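PDB 4WA0: possible adhesin from Caldicellulosiruptor kronotskyensis, which is a tapirin, whose C-terminal beta-helical domain, the part described here, probably helps attach the bacterium to cellulose. Local coordinates for residues R91-D96 with G112-V117; T249-Q254 with M339-I344. One frame throughout, in Å; residues are numbered along the deposited sequence.

Overall arrangement
The two contacts lie on opposite sides of the chain's centre, with their own centres about 37 Å apart and their nearest atoms about 21 Å apart. Contact 1 comes first along the chain and is complete before contact 2 opens. It joins strands 93-97 and 112-116, neighbours in one parallel face of the beta-helix. Contact 2 lies near one end of the domain, where strand 247-251, antiparallel to strand 258-263, meets the start of helix 342-352. The two are related through strand 333-337, which belongs to the same face as contact 1 and leads into 339-344. Contact 1 thus represents the repeating body, and contact 2 an end region close to the magnesium site.

Contact 1. Residues R91-D96 with G112-V117; sequences RSTNID and GSYKFV
The carbonyl oxygen of I95 is gripped twice from the neighbouring strand: K115 N donates to it at 2.8 Å, and the CA of Y114 comes up to the same I95 O at 3.3 Å in a CA-H...O contact. I95 N in turn donates to S113 O, as expected where I95 pairs with Y114 in parallel register. One step earlier the backbone pattern is interrupted. S113 N does not bond T93 O but reaches the side chain of N94, at 2.9 Å from OD1, in the plane of that amide and nearly straight (168°). Asparagine suits the place because its short side chain offers a second carbonyl beside the backbone. T93 O instead meets the CA of G112, 3.3 Å away, where a side chain would collide with it; at a phi of 156° a side chain would also press on the preceding carbonyl, so only glycine fits comfortably.

The two strands belong to successive turns of the parallel beta-helix and lie in the same face of it, so that I95 stacks beside Y114 and D96 beside K115. With CG anti to its own carbonyl carbon (chi1 -54°), Y114 leans its ring back along the strand, one face over T93 O, which sits 3.3 Å above the ring plane toward the rim. At the ring's edge, I95 CD1 meets Y114 CD2 at 3.8 Å, while I95 CG2 touches F116 CE1 at 3.9 Å. The phenol OH of this buried ring bonds to G110 O, and T93 OG1 is held by Q60 and N69. On the opposite face K115 bends at its last torsion to bring NZ within 2.9 Å of S113 OG; a water bridges the same NZ to D96 OD2, the two charged atoms themselves not touching.

Contact 2. Residues T249-Q254 with M339-I344; sequences TADTSQ and MPSPPI
I344 lies against the strand with its longer branch: CD1 comes 3.6 Å from T249 O, and CG1 packs on D251 CB at 3.8 Å. A branched aliphatic chain suits this buried spot beside the backbone, while the T249 hydroxyl turns to D347 further along the helix. Just beyond this apolar patch, S341 OG donates to D251 OD2 at 2.6 Å, entering on the anti lone pair of that oxygen, away from OD1. S341 stands at the N-cap position, immediately ahead of helix 342-352, and the prolines P342 and P343 fit the first turn, where their missing N-H groups cost no helical bonds. P343 also sets its CD 3.8 Å from D251 OD2. D251 reaches across because its CG is anti to the backbone N (chi1 -179°). Its other oxygen, OD1, accepts from S253 OG on the syn side and from S253 N on the anti side, 33° out of the carboxylate plane, the latter closing an Asx turn where the strand ends. Q258 links the two segments from beside them, bonding Q254 OE1 and S341 N. Three donors and a nearby helix N-terminus would probably favour the ionised form of the D251 carboxylate.

Contact 1. Residues R91-D96 with G112-V117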
loop_
_atom_site.group_PDB
_atom_site.type_symbol
_atom_site.label_atom_id
_atom_site.label_comp_id
_atom_site.label_asym_id
_atom_site.label_seq_id
_atom_site.Cartn_x
_atom_site.Cartn_y
_atom_site.Cartn_z
ATOM N N ARG A 91 -11.904 -12.316 9.995
ATOM C CA ARG A 91 -10.982 -12.044 8.939
ATOM C C ARG A 91 -9.550 -11.862 9.439
ATOM O O ARG A 91 -9.304 -11.546 10.602
ATOM C CB ARG A 91 -11.426 -10.793 8.142
ATOM C CG ARG A 91 -12.657 -10.948 7.336
ATOM C CD ARG A 91 -12.423 -11.986 6.249
ATOM N NE ARG A 91 -13.567 -12.122 5.358
ATOM C CZ ARG A 91 -13.919 -13.241 4.786
ATOM N NH1 ARG A 91 -13.239 -14.355 5.069
ATOM N NH2 ARG A 91 -14.933 -13.246 3.937
ATOM N N SER A 92 -8.595 -12.040 8.523
ATOM C CA SER A 92 -7.202 -11.782 8.817
ATOM C C SER A 92 -6.646 -10.677 7.925
ATOM O O SER A 92 -7.095 -10.485 6.783
ATOM C CB SER A 92 -6.354 -13.051 8.631
ATOM O OG SER A 92 -6.670 -14.010 9.627
ATOM N N THR A 93 -5.681 -9.957 8.475
ATOM C CA THR A 93 -4.861 -8.979 7.742
ATOM C C THR A 93 -3.423 -9.390 7.843
ATOM O O THR A 93 -2.793 -9.265 8.892
ATOM C CB THR A 93 -5.068 -7.555 8.259
ATOM O OG1 THR A 93 -6.379 -7.148 7.898
ATOM C CG2 THR A 93 -4.126 -6.539 7.564
ATOM N N ASN A 94 -2.892 -9.966 6.779
ATOM C CA ASN A 94 -1.512 -10.415 6.792
ATOM C C ASN A 94 -0.630 -9.454 6.003
ATOM O O ASN A 94 -1.011 -9.070 4.885
ATOM C CB ASN A 94 -1.435 -11.746 6.147
ATOM C CG ASN A 94 -2.374 -12.725 6.849
ATOM O OD1 ASN A 94 -2.251 -12.925 8.036
ATOM N ND2 ASN A 94 -3.346 -13.262 6.125
ATOM N N ILE A 95 0.473 -9.044 6.581
ATOM C CA ILE A 95 1.337 -8.021 5.966
ATOM C C ILE A 95 2.732 -8.534 6.095
ATOM O O ILE A 95 3.160 -8.793 7.205
ATOM C CB ILE A 95 1.254 -6.644 6.588
ATOM C CG1 ILE A 95 -0.197 -6.128 6.660
ATOM C CG2 ILE A 95 2.103 -5.696 5.822
ATOM C CD1 ILE A 95 -0.358 -4.751 7.222
ATOM N N ASP A 96 3.470 -8.615 5.001
ATOM C CA ASP A 96 4.849 -9.069 5.037
ATOM C C ASP A 96 5.663 -8.079 4.234
ATOM O O ASP A 96 5.467 -8.040 2.989
ATOM C CB ASP A 96 4.897 -10.470 4.429
ATOM C CG ASP A 96 6.238 -11.112 4.550
ATOM O OD1 ASP A 96 7.227 -10.424 4.247
ATOM O OD2 ASP A 96 6.301 -12.350 4.864
ATOM N N GLY A 112 -4.042 -11.439 12.310
ATOM C CA GLY A 112 -3.212 -11.610 11.172
ATOM C C GLY A 112 -1.767 -11.790 11.556
ATOM O O GLY A 112 -1.404 -11.629 12.705
ATOM N N SER A 113 -0.981 -12.131 10.543
ATOM C CA SER A 113 0.448 -12.301 10.683
ATOM C C SER A 113 1.152 -11.074 10.012
ATOM O O SER A 113 1.001 -10.860 8.768
ATOM C CB SER A 113 0.885 -13.597 10.044
ATOM O OG SER A 113 2.295 -13.759 10.138
ATOM N N TYR A 114 1.800 -10.302 10.858
ATOM C CA TYR A 114 2.492 -9.091 10.445
ATOM C C TYR A 114 3.971 -9.349 10.585
ATOM O O TYR A 114 4.493 -9.414 11.726
ATOM C CB TYR A 114 1.993 -7.911 11.262
ATOM C CG TYR A 114 0.503 -7.646 11.290
ATOM C CD1 TYR A 114 -0.354 -8.337 12.168
ATOM C CD2 TYR A 114 -0.067 -6.683 10.477
ATOM C CE1 TYR A 114 -1.710 -8.068 12.166
ATOM C CE2 TYR A 114 -1.404 -6.403 10.530
ATOM C CZ TYR A 114 -2.224 -7.100 11.345
ATOM O OH TYR A 114 -3.566 -6.803 11.332
ATOM N N LYS A 115 4.697 -9.458 9.456
ATOM C CA LYS A 115 6.100 -9.846 9.469
ATOM C C LYS A 115 6.933 -8.757 8.794
ATOM O O LYS A 115 6.635 -8.362 7.677
ATOM C CB LYS A 115 6.335 -11.167 8.709
ATOM C CG LYS A 115 5.541 -12.313 9.289
ATOM C CD LYS A 115 5.994 -13.615 8.582
ATOM C CE LYS A 115 5.244 -14.848 9.063
ATOM N NZ LYS A 115 4.046 -14.952 8.174
ATOM N N PHE A 116 7.867 -8.197 9.550
ATOM C CA PHE A 116 8.705 -7.092 9.111
ATOM C C PHE A 116 10.156 -7.480 9.290
ATOM O O PHE A 116 10.532 -7.981 10.334
ATOM C CB PHE A 116 8.372 -5.842 9.884
ATOM C CG PHE A 116 6.891 -5.450 9.774
ATOM C CD1 PHE A 116 6.328 -5.231 8.530
ATOM C CD2 PHE A 116 6.067 -5.316 10.899
ATOM C CE1 PHE A 116 4.977 -4.928 8.416
ATOM C CE2 PHE A 116 4.741 -4.963 10.798
ATOM C CZ PHE A 116 4.188 -4.782 9.548
ATOM N N VAL A 117 10.991 -7.172 8.321
ATOM C CA VAL A 117 12.429 -7.242 8.539
ATOM C C VAL A 117 12.897 -6.095 9.403
ATOM O O VAL A 117 13.563 -6.352 10.441
ATOM C CB VAL A 117 13.206 -7.362 7.214
ATOM C CG1 VAL A 117 14.701 -7.356 7.471
ATOM C CG2 VAL A 117 12.765 -8.552 6.403
HETATM O O HOH W 1 4.602 -14.884 4.977
#

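Contact 2. Residues T249-Q254 with M339-I344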
loop_
_atom_site.group_PDB
_atom_site.type_symbol
_atom_site.label_atom_id
_atom_site.label_comp_id
_atom_site.label_asym_id
_atom_site.label_seq_id
_atom_site.Cartn_x
_atom_site.Cartn_y
_atom_site.Cartn_z
ATOM N N THR A 249 -4.352 7.517 -26.615
ATOM C CA THR A 249 -3.261 7.357 -27.526
ATOM C C THR A 249 -2.894 5.897 -27.494
ATOM O O THR A 249 -2.729 5.320 -26.391
ATOM C CB THR A 249 -2.087 8.214 -27.052
ATOM O OG1 THR A 249 -2.509 9.576 -26.900
ATOM C CG2 THR A 249 -0.823 8.129 -27.945
ATOM N N ALA A 250 -2.667 5.326 -28.689
ATOM C CA ALA A 250 -2.282 3.915 -28.782
ATOM C C ALA A 250 -0.874 3.737 -29.346
ATOM O O ALA A 250 -0.355 4.614 -30.058
ATOM C CB ALA A 250 -3.260 3.167 -29.571
ATOM N N ASP A 251 -0.264 2.678 -28.874
ATOM C CA ASP A 251 0.976 2.147 -29.444
ATOM C C ASP A 251 0.742 0.755 -29.994
ATOM O O ASP A 251 0.671 -0.228 -29.222
ATOM C CB ASP A 251 2.083 2.206 -28.409
ATOM C CG ASP A 251 3.452 1.695 -28.937
ATOM O OD1 ASP A 251 3.616 1.344 -30.152
ATOM O OD2 ASP A 251 4.372 1.612 -28.052
ATOM N N THR A 252 0.650 0.670 -31.326
ATOM C CA THR A 252 0.361 -0.582 -31.984
ATOM C C THR A 252 1.647 -1.207 -32.555
ATOM O O THR A 252 1.586 -2.199 -33.254
ATOM C CB THR A 252 -0.707 -0.402 -33.114
ATOM O OG1 THR A 252 -0.262 0.611 -34.011
ATOM C CG2 THR A 252 -2.007 0.007 -32.481
ATOM N N SER A 253 2.799 -0.653 -32.188
ATOM C CA SER A 253 4.084 -1.230 -32.599
ATOM C C SER A 253 4.476 -2.483 -31.856
ATOM O O SER A 253 5.469 -3.130 -32.251
ATOM C CB SER A 253 5.194 -0.243 -32.471
ATOM O OG SER A 253 5.575 0.064 -31.153
ATOM N N GLN A 254 3.767 -2.801 -30.773
ATOM C CA GLN A 254 3.834 -4.077 -30.140
ATOM C C GLN A 254 2.477 -4.761 -30.172
ATOM O O GLN A 254 1.432 -4.129 -30.369
ATOM C CB GLN A 254 4.414 -3.998 -28.705
ATOM C CG GLN A 254 3.954 -2.875 -27.853
ATOM C CD GLN A 254 4.591 -2.878 -26.444
ATOM O OE1 GLN A 254 4.072 -3.497 -25.612
ATOM N NE2 GLN A 254 5.707 -2.246 -26.245
HETATM N N MSE A 339 4.898 -1.524 -17.244
HETATM C CA MSE A 339 5.411 -0.195 -17.605
HETATM C C MSE A 339 4.922 0.177 -18.979
HETATM O O MSE A 339 4.973 -0.649 -19.903
HETATM C CB MSE A 339 6.948 -0.194 -17.616
HETATM C CG MSE A 339 7.559 1.111 -18.091
HETATM SE SE MSE A 339 7.667 2.414 -16.609
HETATM C CE MSE A 339 9.519 2.918 -17.079
ATOM N N PRO A 340 4.457 1.429 -19.154
ATOM C CA PRO A 340 4.117 1.806 -20.545
ATOM C C PRO A 340 5.322 1.779 -21.448
ATOM O O PRO A 340 6.472 1.951 -20.970
ATOM C CB PRO A 340 3.540 3.223 -20.425
ATOM C CG PRO A 340 3.550 3.578 -19.002
ATOM C CD PRO A 340 4.257 2.539 -18.215
ATOM N N SER A 341 5.068 1.572 -22.728
ATOM C CA SER A 341 6.106 1.617 -23.758
ATOM C C SER A 341 6.631 3.059 -23.840
ATOM O O SER A 341 5.972 4.005 -23.436
ATOM C CB SER A 341 5.562 1.230 -25.094
ATOM O OG SER A 341 4.560 2.142 -25.496
ATOM N N PRO A 342 7.777 3.250 -24.504
ATOM C CA PRO A 342 8.350 4.592 -24.525
ATOM C C PRO A 342 7.462 5.682 -25.183
ATOM O O PRO A 342 7.341 6.778 -24.590
ATOM C CB PRO A 342 9.730 4.391 -25.152
ATOM C CG PRO A 342 10.060 2.954 -24.828
ATOM C CD PRO A 342 8.763 2.202 -24.843
ATOM N N PRO A 343 6.763 5.344 -26.276
ATOM C CA PRO A 343 5.891 6.359 -26.828
ATOM C C PRO A 343 4.751 6.705 -25.903
ATOM O O PRO A 343 4.326 7.878 -25.874
ATOM C CB PRO A 343 5.366 5.734 -28.098
ATOM C CG PRO A 343 6.411 4.761 -28.499
ATOM C CD PRO A 343 6.944 4.214 -27.212
ATOM N N ILE A 344 4.212 5.712 -25.193
ATOM C CA ILE A 344 3.113 6.020 -24.284
ATOM C C ILE A 344 3.619 6.782 -23.050
ATOM O O ILE A 344 2.987 7.759 -22.606
ATOM C CB ILE A 344 2.405 4.708 -23.834
ATOM C CG1 ILE A 344 1.811 3.990 -25.035
ATOM C CG2 ILE A 344 1.413 5.030 -22.749
ATOM C CD1 ILE A 344 0.759 4.846 -25.747
#